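Local coordinates for Serine/threonine-protein kinase PknI (PDB 5XLM) that phosphorylates proteins on serine and threonine and slows mycobacterial growth inside the infected host, here represented by its extracellular sensor domain, which probably acts through dimerization, at residues 36-47 against 59-70; 130-138 against 148-156. One frame throughout, in Å; residues are numbered along the deposited sequence.

Contact 1: residues 36-47 against 59-70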
loop_
_atom_site.group_PDB
_atom_site.type_symbol
_atom_site.label_atom_id
_atom_site.label_comp_id
_atom_site.label_asym_id
_atom_site.label_seq_id
_atom_site.Cartn_x
_atom_site.Cartn_y
_atom_site.Cartn_z
ATOM N N LEU A 36 -2.123 -4.643 11.146
ATOM C CA LEU A 36 -1.300 -3.517 10.716
ATOM C C LEU A 36 -1.696 -2.309 11.560
ATOM O O LEU A 36 -2.690 -1.636 11.275
ATOM C CB LEU A 36 -1.477 -3.244 9.225
ATOM C CG LEU A 36 -1.067 -4.367 8.265
ATOM C CD1 LEU A 36 -1.284 -3.953 6.817
ATOM C CD2 LEU A 36 0.380 -4.776 8.500
ATOM N N ASP A 37 -0.922 -2.043 12.610
ATOM C CA ASP A 37 -1.166 -0.903 13.486
ATOM C C ASP A 37 0.160 -0.232 13.804
ATOM O O ASP A 37 1.086 -0.886 14.292
ATOM C CB ASP A 37 -1.875 -1.327 14.777
ATOM C CG ASP A 37 -3.385 -1.312 14.642
ATOM O OD1 ASP A 37 -3.974 -2.385 14.392
ATOM O OD2 ASP A 37 -3.979 -0.221 14.775
ATOM N N GLY A 38 0.244 1.068 13.535
ATOM C CA GLY A 38 1.428 1.858 13.776
ATOM C C GLY A 38 1.829 2.625 12.541
ATOM O O GLY A 38 1.121 2.643 11.528
ATOM N N THR A 39 2.987 3.274 12.622
ATOM C CA THR A 39 3.531 4.001 11.485
ATOM C C THR A 39 4.282 3.039 10.576
ATOM O O THR A 39 5.155 2.292 11.033
ATOM C CB THR A 39 4.460 5.120 11.951
ATOM O OG1 THR A 39 3.728 6.039 12.773
ATOM C CG2 THR A 39 5.039 5.864 10.753
ATOM N N TYR A 40 3.942 3.056 9.291
ATOM C CA TYR A 40 4.545 2.168 8.308
ATOM C C TYR A 40 5.169 2.975 7.180
ATOM O O TYR A 40 4.602 3.975 6.727
ATOM C CB TYR A 40 3.515 1.185 7.737
ATOM C CG TYR A 40 3.236 0.004 8.636
ATOM C CD1 TYR A 40 2.393 0.123 9.733
ATOM C CD2 TYR A 40 3.814 -1.235 8.386
ATOM C CE1 TYR A 40 2.136 -0.955 10.555
ATOM C CE2 TYR A 40 3.564 -2.320 9.203
ATOM C CZ TYR A 40 2.725 -2.175 10.285
ATOM O OH TYR A 40 2.469 -3.251 11.103
ATOM N N ARG A 41 6.341 2.533 6.739
ATOM C CA ARG A 41 7.053 3.131 5.619
ATOM C C ARG A 41 6.924 2.205 4.418
ATOM O O ARG A 41 7.316 1.035 4.488
ATOM C CB ARG A 41 8.520 3.366 5.972
ATOM C CG ARG A 41 9.444 3.519 4.778
ATOM C CD ARG A 41 10.872 3.768 5.236
ATOM N NE ARG A 41 11.838 3.579 4.160
ATOM C CZ ARG A 41 12.477 2.438 3.929
ATOM N NH1 ARG A 41 12.254 1.382 4.700
ATOM N NH2 ARG A 41 13.342 2.351 2.925
ATOM N N ILE A 42 6.368 2.722 3.326
ATOM C CA ILE A 42 6.135 1.947 2.114
ATOM C C ILE A 42 7.105 2.431 1.048
ATOM O O ILE A 42 7.150 3.626 0.733
ATOM C CB ILE A 42 4.682 2.067 1.632
ATOM C CG1 ILE A 42 3.722 1.556 2.709
ATOM C CG2 ILE A 42 4.488 1.306 0.327
ATOM C CD1 ILE A 42 2.266 1.558 2.286
ATOM N N GLU A 43 7.884 1.507 0.496
ATOM C CA GLU A 43 8.826 1.805 -0.575
ATOM C C GLU A 43 8.300 1.185 -1.863
ATOM O O GLU A 43 8.208 -0.041 -1.976
ATOM C CB GLU A 43 10.223 1.283 -0.246
ATOM C CG GLU A 43 11.270 1.653 -1.290
ATOM C CD GLU A 43 12.652 1.124 -0.952
ATOM O OE1 GLU A 43 12.764 -0.057 -0.561
ATOM O OE2 GLU A 43 13.627 1.896 -1.068
ATOM N N ILE A 44 7.946 2.035 -2.822
ATOM C CA ILE A 44 7.565 1.593 -4.158
ATOM C C ILE A 44 8.831 1.598 -5.008
ATOM O O ILE A 44 9.309 2.657 -5.419
ATOM C CB ILE A 44 6.477 2.492 -4.757
ATOM C CG1 ILE A 44 5.256 2.524 -3.839
ATOM C CG2 ILE A 44 6.078 2.001 -6.139
ATOM C CD1 ILE A 44 4.603 1.172 -3.646
ATOM N N GLN A 45 9.377 0.410 -5.268
ATOM C CA GLN A 45 10.695 0.278 -5.890
ATOM C C GLN A 45 10.545 0.309 -7.409
ATOM O O GLN A 45 10.596 -0.711 -8.100
ATOM C CB GLN A 45 11.379 -0.991 -5.408
ATOM C CG GLN A 45 11.517 -1.054 -3.899
ATOM C CD GLN A 45 12.063 -2.379 -3.420
ATOM O OE1 GLN A 45 11.936 -3.398 -4.100
ATOM N NE2 GLN A 45 12.680 -2.375 -2.245
ATOM N N ARG A 46 10.374 1.526 -7.932
ATOM C CA ARG A 46 10.190 1.736 -9.363
ATOM C C ARG A 46 11.444 1.445 -10.177
ATOM O O ARG A 46 11.357 1.382 -11.409
ATOM C CB ARG A 46 9.715 3.169 -9.624
ATOM C CG ARG A 46 8.199 3.335 -9.580
ATOM C CD ARG A 46 7.778 4.791 -9.724
ATOM N NE ARG A 46 6.328 4.924 -9.844
ATOM C CZ ARG A 46 5.500 5.065 -8.813
ATOM N NH1 ARG A 46 4.195 5.174 -9.018
ATOM N NH2 ARG A 46 5.977 5.097 -7.575
ATOM N N SER A 47 12.597 1.255 -9.533
ATOM C CA SER A 47 13.787 0.832 -10.260
ATOM C C SER A 47 13.699 -0.615 -10.722
ATOM O O SER A 47 14.577 -1.063 -11.467
ATOM C CB SER A 47 15.034 1.016 -9.397
ATOM O OG SER A 47 14.965 0.226 -8.222
ATOM N N PRO A 59 13.989 4.352 -12.196
ATOM C CA PRO A 59 14.437 4.852 -10.889
ATOM C C PRO A 59 14.021 6.298 -10.689
ATOM O O PRO A 59 13.703 7.000 -11.660
ATOM C CB PRO A 59 15.968 4.712 -10.964
ATOM C CG PRO A 59 16.212 3.713 -12.048
ATOM C CD PRO A 59 15.124 3.953 -13.044
ATOM N N PRO A 60 14.011 6.791 -9.438
ATOM C CA PRO A 60 14.369 6.064 -8.217
ATOM C C PRO A 60 13.175 5.431 -7.508
ATOM O O PRO A 60 12.024 5.730 -7.833
ATOM C CB PRO A 60 14.980 7.157 -7.347
ATOM C CG PRO A 60 14.169 8.367 -7.702
ATOM C CD PRO A 60 13.791 8.223 -9.165
ATOM N N ASP A 61 13.462 4.559 -6.546
ATOM C CA ASP A 61 12.429 4.072 -5.648
ATOM C C ASP A 61 11.885 5.229 -4.819
ATOM O O ASP A 61 12.587 6.207 -4.544
ATOM C CB ASP A 61 12.988 2.981 -4.734
ATOM C CG ASP A 61 13.735 1.905 -5.499
ATOM O OD1 ASP A 61 13.457 1.727 -6.704
ATOM O OD2 ASP A 61 14.599 1.235 -4.895
ATOM N N VAL A 62 10.621 5.120 -4.418
ATOM C CA VAL A 62 9.926 6.203 -3.731
ATOM C C VAL A 62 9.399 5.685 -2.399
ATOM O O VAL A 62 8.644 4.706 -2.363
ATOM C CB VAL A 62 8.781 6.779 -4.580
ATOM C CG1 VAL A 62 8.010 7.819 -3.787
ATOM C CG2 VAL A 62 9.333 7.387 -5.864
ATOM N N ASN A 63 9.789 6.347 -1.312
ATOM C CA ASN A 63 9.339 6.006 0.030
ATOM C C ASN A 63 8.253 6.975 0.480
ATOM O O ASN A 63 8.349 8.184 0.248
ATOM C CB ASN A 63 10.497 6.042 1.029
ATOM C CG ASN A 63 11.556 5.001 0.737
ATOM O OD1 ASN A 63 11.514 3.891 1.268
ATOM N ND2 ASN A 63 12.515 5.355 -0.108
ATOM N N THR A 64 7.221 6.432 1.123
ATOM C CA THR A 64 6.156 7.221 1.727
ATOM C C THR A 64 5.821 6.616 3.083
ATOM O O THR A 64 6.095 5.442 3.343
ATOM C CB THR A 64 4.899 7.270 0.845
ATOM O OG1 THR A 64 4.484 5.937 0.524
ATOM C CG2 THR A 64 5.171 8.038 -0.440
ATOM N N TRP A 65 5.227 7.429 3.950
ATOM C CA TRP A 65 4.913 7.012 5.309
ATOM C C TRP A 65 3.412 7.059 5.545
ATOM O O TRP A 65 2.727 7.983 5.096
ATOM C CB TRP A 65 5.648 7.879 6.334
ATOM C CG TRP A 65 7.077 7.469 6.489
ATOM C CD1 TRP A 65 7.597 6.664 7.461
ATOM C CD2 TRP A 65 8.167 7.817 5.629
ATOM N NE1 TRP A 65 8.947 6.502 7.268
ATOM C CE2 TRP A 65 9.322 7.197 6.148
ATOM C CE3 TRP A 65 8.282 8.600 4.476
ATOM C CZ2 TRP A 65 10.574 7.336 5.555
ATOM C CZ3 TRP A 65 9.528 8.734 3.885
ATOM C CH2 TRP A 65 10.657 8.105 4.426
ATOM N N TRP A 66 2.911 6.051 6.256
ATOM C CA TRP A 66 1.483 5.858 6.444
ATOM C C TRP A 66 1.206 5.461 7.886
ATOM O O TRP A 66 2.034 4.825 8.543
ATOM C CB TRP A 66 0.938 4.785 5.490
ATOM C CG TRP A 66 1.201 5.077 4.043
ATOM C CD1 TRP A 66 2.370 4.882 3.364
ATOM C CD2 TRP A 66 0.272 5.614 3.096
ATOM N NE1 TRP A 66 2.227 5.268 2.054
ATOM C CE2 TRP A 66 0.947 5.719 1.862
ATOM C CE3 TRP A 66 -1.066 6.014 3.171
ATOM C CZ2 TRP A 66 0.331 6.212 0.715
ATOM C CZ3 TRP A 66 -1.677 6.501 2.028
ATOM C CH2 TRP A 66 -0.979 6.596 0.816
ATOM N N ALA A 67 0.031 5.848 8.371
ATOM C CA ALA A 67 -0.454 5.447 9.685
ATOM C C ALA A 67 -1.529 4.386 9.478
ATOM O O ALA A 67 -2.614 4.682 8.968
ATOM C CB ALA A 67 -0.992 6.649 10.458
ATOM N N PHE A 68 -1.219 3.151 9.858
ATOM C CA PHE A 68 -2.105 2.013 9.655
ATOM C C PHE A 68 -2.893 1.712 10.924
ATOM O O PHE A 68 -2.361 1.795 12.035
ATOM C CB PHE A 68 -1.313 0.768 9.245
ATOM C CG PHE A 68 -1.117 0.620 7.762
ATOM C CD1 PHE A 68 -1.900 -0.261 7.033
ATOM C CD2 PHE A 68 -0.139 1.346 7.100
ATOM C CE1 PHE A 68 -1.718 -0.409 5.670
ATOM C CE2 PHE A 68 0.045 1.202 5.736
ATOM C CZ PHE A 68 -0.745 0.324 5.021
ATOM N N ARG A 69 -4.165 1.358 10.750
ATOM C CA ARG A 69 -4.973 0.798 11.822
ATOM C C ARG A 69 -5.805 -0.339 11.244
ATOM O O ARG A 69 -6.243 -0.277 10.090
ATOM C CB ARG A 69 -5.866 1.866 12.480
ATOM C CG ARG A 69 -7.213 2.055 11.819
ATOM C CD ARG A 69 -7.895 3.347 12.242
ATOM N NE ARG A 69 -8.515 3.280 13.563
ATOM C CZ ARG A 69 -8.277 4.145 14.544
ATOM N NH1 ARG A 69 -7.436 5.153 14.355
ATOM N NH2 ARG A 69 -8.889 4.008 15.711
ATOM N N THR A 70 -6.000 -1.388 12.038
ATOM C CA THR A 70 -6.657 -2.604 11.579
ATOM C C THR A 70 -7.810 -2.952 12.508
ATOM O O THR A 70 -7.693 -2.833 13.730
ATOM C CB THR A 70 -5.664 -3.775 11.506
ATOM O OG1 THR A 70 -4.645 -3.482 10.540
ATOM C CG2 THR A 70 -6.367 -5.066 11.111
#

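Contact 2: residues 130-138 against 148-156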
loop_
_atom_site.group_PDB
_atom_site.type_symbol
_atom_site.label_atom_id
_atom_site.label_comp_id
_atom_site.label_asym_id
_atom_site.label_seq_id
_atom_site.Cartn_x
_atom_site.Cartn_y
_atom_site.Cartn_z
ATOM N N GLN A 130 -4.542 6.685 -20.573
ATOM C CA GLN A 130 -5.303 5.443 -20.641
ATOM C C GLN A 130 -5.745 4.978 -19.254
ATOM O O GLN A 130 -5.054 5.203 -18.259
ATOM C CB GLN A 130 -4.481 4.350 -21.330
ATOM C CG GLN A 130 -3.131 4.082 -20.684
ATOM C CD GLN A 130 -2.293 3.089 -21.469
ATOM O OE1 GLN A 130 -2.671 2.666 -22.564
ATOM N NE2 GLN A 130 -1.150 2.706 -20.910
ATOM N N ALA A 131 -6.903 4.323 -19.206
ATOM C CA ALA A 131 -7.495 3.883 -17.949
ATOM C C ALA A 131 -6.840 2.593 -17.476
ATOM O O ALA A 131 -6.683 1.645 -18.251
ATOM C CB ALA A 131 -9.000 3.681 -18.112
ATOM N N THR A 132 -6.462 2.557 -16.199
ATOM C CA THR A 132 -5.823 1.393 -15.604
ATOM C C THR A 132 -6.500 1.047 -14.286
ATOM O O THR A 132 -7.262 1.838 -13.726
ATOM C CB THR A 132 -4.322 1.624 -15.352
ATOM O OG1 THR A 132 -4.154 2.579 -14.296
ATOM C CG2 THR A 132 -3.627 2.143 -16.601
ATOM N N THR A 133 -6.212 -0.156 -13.798
ATOM C CA THR A 133 -6.539 -0.558 -12.437
ATOM C C THR A 133 -5.240 -0.731 -11.666
ATOM O O THR A 133 -4.340 -1.453 -12.112
ATOM C CB THR A 133 -7.348 -1.858 -12.403
ATOM O OG1 THR A 133 -6.544 -2.939 -12.893
ATOM C CG2 THR A 133 -8.603 -1.732 -13.252
ATOM N N GLN A 134 -5.138 -0.062 -10.524
ATOM C CA GLN A 134 -3.935 -0.095 -9.705
ATOM C C GLN A 134 -4.284 -0.568 -8.303
ATOM O O GLN A 134 -5.269 -0.115 -7.711
ATOM C CB GLN A 134 -3.265 1.280 -9.653
ATOM C CG GLN A 134 -3.040 1.889 -11.024
ATOM C CD GLN A 134 -2.129 3.099 -10.990
ATOM O OE1 GLN A 134 -1.671 3.517 -9.926
ATOM N NE2 GLN A 134 -1.858 3.669 -12.161
ATOM N N LEU A 135 -3.479 -1.489 -7.783
ATOM C CA LEU A 135 -3.679 -2.001 -6.438
ATOM C C LEU A 135 -2.326 -2.307 -5.817
ATOM O O LEU A 135 -1.323 -2.477 -6.516
ATOM C CB LEU A 135 -4.575 -3.250 -6.431
ATOM C CG LEU A 135 -4.225 -4.458 -7.308
ATOM C CD1 LEU A 135 -3.163 -5.352 -6.676
ATOM C CD2 LEU A 135 -5.483 -5.259 -7.606
ATOM N N LEU A 136 -2.315 -2.383 -4.491
ATOM C CA LEU A 136 -1.132 -2.746 -3.725
ATOM C C LEU A 136 -1.374 -4.080 -3.035
ATOM O O LEU A 136 -2.403 -4.268 -2.379
ATOM C CB LEU A 136 -0.794 -1.670 -2.691
ATOM C CG LEU A 136 0.462 -1.925 -1.856
ATOM C CD1 LEU A 136 1.684 -2.030 -2.753
ATOM C CD2 LEU A 136 0.650 -0.836 -0.811
ATOM N N ALA A 137 -0.434 -5.004 -3.196
ATOM C CA ALA A 137 -0.459 -6.278 -2.493
ATOM C C ALA A 137 0.742 -6.332 -1.566
ATOM O O ALA A 137 1.865 -6.038 -1.986
ATOM C CB ALA A 137 -0.439 -7.459 -3.467
ATOM N N LEU A 138 0.503 -6.685 -0.305
ATOM C CA LEU A 138 1.557 -6.782 0.697
ATOM C C LEU A 138 1.440 -8.121 1.405
ATOM O O LEU A 138 0.411 -8.410 2.026
ATOM C CB LEU A 138 1.476 -5.631 1.703
ATOM C CG LEU A 138 1.800 -4.240 1.160
ATOM C CD1 LEU A 138 1.648 -3.204 2.256
ATOM C CD2 LEU A 138 3.205 -4.209 0.575
ATOM N N GLY A 148 5.696 -7.058 -1.162
ATOM C CA GLY A 148 4.662 -7.255 -2.152
ATOM C C GLY A 148 4.943 -6.537 -3.451
ATOM O O GLY A 148 6.092 -6.471 -3.895
ATOM N N GLU A 149 3.903 -5.991 -4.073
ATOM C CA GLU A 149 4.079 -5.335 -5.358
ATOM C C GLU A 149 2.868 -4.468 -5.652
ATOM O O GLU A 149 1.765 -4.726 -5.163
ATOM C CB GLU A 149 4.282 -6.355 -6.484
ATOM C CG GLU A 149 3.126 -7.322 -6.635
ATOM C CD GLU A 149 3.416 -8.443 -7.612
ATOM O OE1 GLU A 149 4.130 -8.204 -8.610
ATOM O OE2 GLU A 149 2.928 -9.570 -7.376
ATOM N N MET A 150 3.095 -3.431 -6.453
ATOM C CA MET A 150 2.023 -2.620 -7.005
ATOM C C MET A 150 1.716 -3.124 -8.409
ATOM O O MET A 150 2.626 -3.274 -9.232
ATOM C CB MET A 150 2.424 -1.146 -7.023
ATOM C CG MET A 150 1.319 -0.177 -7.410
ATOM S SD MET A 150 1.828 1.528 -7.109
ATOM C CE MET A 150 0.880 2.407 -8.350
ATOM N N VAL A 151 0.444 -3.407 -8.672
ATOM C CA VAL A 151 0.016 -4.021 -9.924
ATOM C C VAL A 151 -0.843 -3.018 -10.678
ATOM O O VAL A 151 -1.881 -2.573 -10.170
ATOM C CB VAL A 151 -0.749 -5.332 -9.685
ATOM C CG1 VAL A 151 -1.173 -5.946 -11.008
ATOM C CG2 VAL A 151 0.106 -6.309 -8.890
ATOM N N VAL A 152 -0.417 -2.670 -11.887
ATOM C CA VAL A 152 -1.111 -1.706 -12.731
ATOM C C VAL A 152 -1.500 -2.417 -14.020
ATOM O O VAL A 152 -0.639 -2.703 -14.863
ATOM C CB VAL A 152 -0.248 -0.472 -13.022
ATOM C CG1 VAL A 152 -1.052 0.566 -13.787
ATOM C CG2 VAL A 152 0.300 0.110 -11.726
ATOM N N THR A 153 -2.790 -2.700 -14.177
ATOM C CA THR A 153 -3.310 -3.379 -15.358
ATOM C C THR A 153 -3.949 -2.359 -16.292
ATOM O O THR A 153 -4.834 -1.603 -15.878
ATOM C CB THR A 153 -4.328 -4.450 -14.965
ATOM O OG1 THR A 153 -3.782 -5.268 -13.923
ATOM C CG2 THR A 153 -4.660 -5.329 -16.160
ATOM N N VAL A 154 -3.508 -2.350 -17.550
ATOM C CA VAL A 154 -3.914 -1.343 -18.525
ATOM C C VAL A 154 -5.172 -1.800 -19.251
ATOM O O VAL A 154 -5.309 -2.974 -19.612
ATOM C CB VAL A 154 -2.773 -1.061 -19.520
ATOM C CG1 VAL A 154 -3.195 0.001 -20.516
ATOM C CG2 VAL A 154 -1.513 -0.639 -18.780
ATOM N N HIS A 155 -6.094 -0.859 -19.475
ATOM C CA HIS A 155 -7.362 -1.138 -20.142
ATOM C C HIS A 155 -7.581 -0.281 -21.384
ATOM O O HIS A 155 -8.681 -0.300 -21.948
ATOM C CB HIS A 155 -8.530 -0.940 -19.170
ATOM C CG HIS A 155 -8.564 -1.936 -18.053
ATOM N ND1 HIS A 155 -7.513 -2.112 -17.179
ATOM C CD2 HIS A 155 -9.525 -2.808 -17.666
ATOM C CE1 HIS A 155 -7.823 -3.053 -16.304
ATOM N NE2 HIS A 155 -9.040 -3.490 -16.577
ATOM N N SER A 156 -6.575 0.472 -21.821
ATOM C CA SER A 156 -6.713 1.329 -22.997
ATOM C C SER A 156 -5.360 1.616 -23.642
ATOM O O SER A 156 -5.286 2.027 -24.801
ATOM C CB SER A 156 -7.404 2.645 -22.629
ATOM O OG SER A 156 -8.734 2.426 -22.187
HETATM O O HOH W 1 -3.892 -4.134 -11.319
#

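Contact 1: residues 36-47 against 59-70
Strands 38-44 and 62-70 are antiparallel neighbours in the curled sheet of the PknI sensor domain, and Tyr40, Ile42, Trp66 and Phe68 meet on its inward face. The CD1 methyl of Ile42 sits over one face of the Trp66 indole, 3.5 Å from Trp66 CD1, and also reaches the edge of the Phe68 ring. That methyl gets there because the isoleucine chain runs on extended (chi2 -176°). Trp66 is turned so that its NE1 donates to Thr64 OG1 at 2.8 Å, which fixes the indole from within its own strand, while Phe100 packs edge-to-face against it. Leu36 CB comes up to Phe68 CD1 and Tyr40 CB to Phe68 CD2, and the Phe68 ring plane stands at 65° to that of Tyr40.

Such a strand pair is a ladder of alternating hydrogen-bonded and non-hydrogen-bonded pairs; the bond from Tyr40 N to Trp66 O, 2.7 Å long, is almost straight at 177°. On the other face, Arg41 and Trp65 run side by side. Arg41 CB makes a CH-pi contact 3.8 Å from the centroid of the five-membered ring, and His89 stacks on the same indole. The extended arginine then brings both NE and NH2 to 2.9 Å from Asn63 OD1, the guanidinium and amide planes nearly parallel.

Both ends are closed by polar groups. Thr70 OG1 donates to Leu36 O from above the carbonyl plane. At the far end Asp61 OD1 accepts twice from Ser47: from N nearly along the C-O axis, and from OG, 2.6 Å away, through its syn lone pair.

Contact 2: residues 130-138 against 148-156
Gln134 and Val152 lie side by side across the hairpin formed by strands 131-140 and 146-154, the glutamine chain extended along both valine methyls, with Gln134 CG 3.7 Å from Val152 CG1. With CG beside the backbone N (chi1 -51°), the amide too lies alongside the valine methyls; its OE1 end comes to 3.2 Å from Met150 CE, and its NE2 end makes a weak hydrogen bond to Thr132 OG1, which is also bonded to Val116 O of the adjoining strand. On the same face Leu136 reaches across with CD1, 3.6 Å from Glu149 O.

The other face carries two parallel-pointing pairs. Leu135 sets CD1 against Val151 CB at 3.9 Å. Thr133 OG1 lies 3.4 Å from Thr153 CB, and a water bridges the two residues, donating to Thr133 O and lying 2.8 Å from Thr153 OG1. Further along, Thr133 CG2 approaches CE1 of His155 at about a right angle, less certainly because that ring is poorly ordered.

Paired backbone hydrogen bonds at Thr133-Thr153, Leu135-Val151 and Ala137-Glu149 carry the strand pairing, whereas the Gln134 amide is tied to its own strand by a weak bond and meets the partner strand through apolar contacts.

How the contacts relate
Both contacts are antiparallel strand pairs of one curled sheet, yet they draw on different chemistry. Contact 1, centred about 7 Å from the centre of the chain, puts large aromatic rings on its inward face; contact 2, centred about 12 Å out, has no aromatic ring in its strands and uses leucine, valine, methionine, threonine and glutamine side chains, with a bridging water. Each is only partly buried. Their centres are about 17 Å apart, but they meet within the curl of the sheet where Ile42 CD1 packs 4.2 Å from Leu136 CD2. Strand 165-174 also joins them, pairing with 38-51 on one side and 146-154 on the other. Carboxylate and hydroxyl bonds finish contact 1, whereas contact 2 frays at its Gln130-Ser156 end.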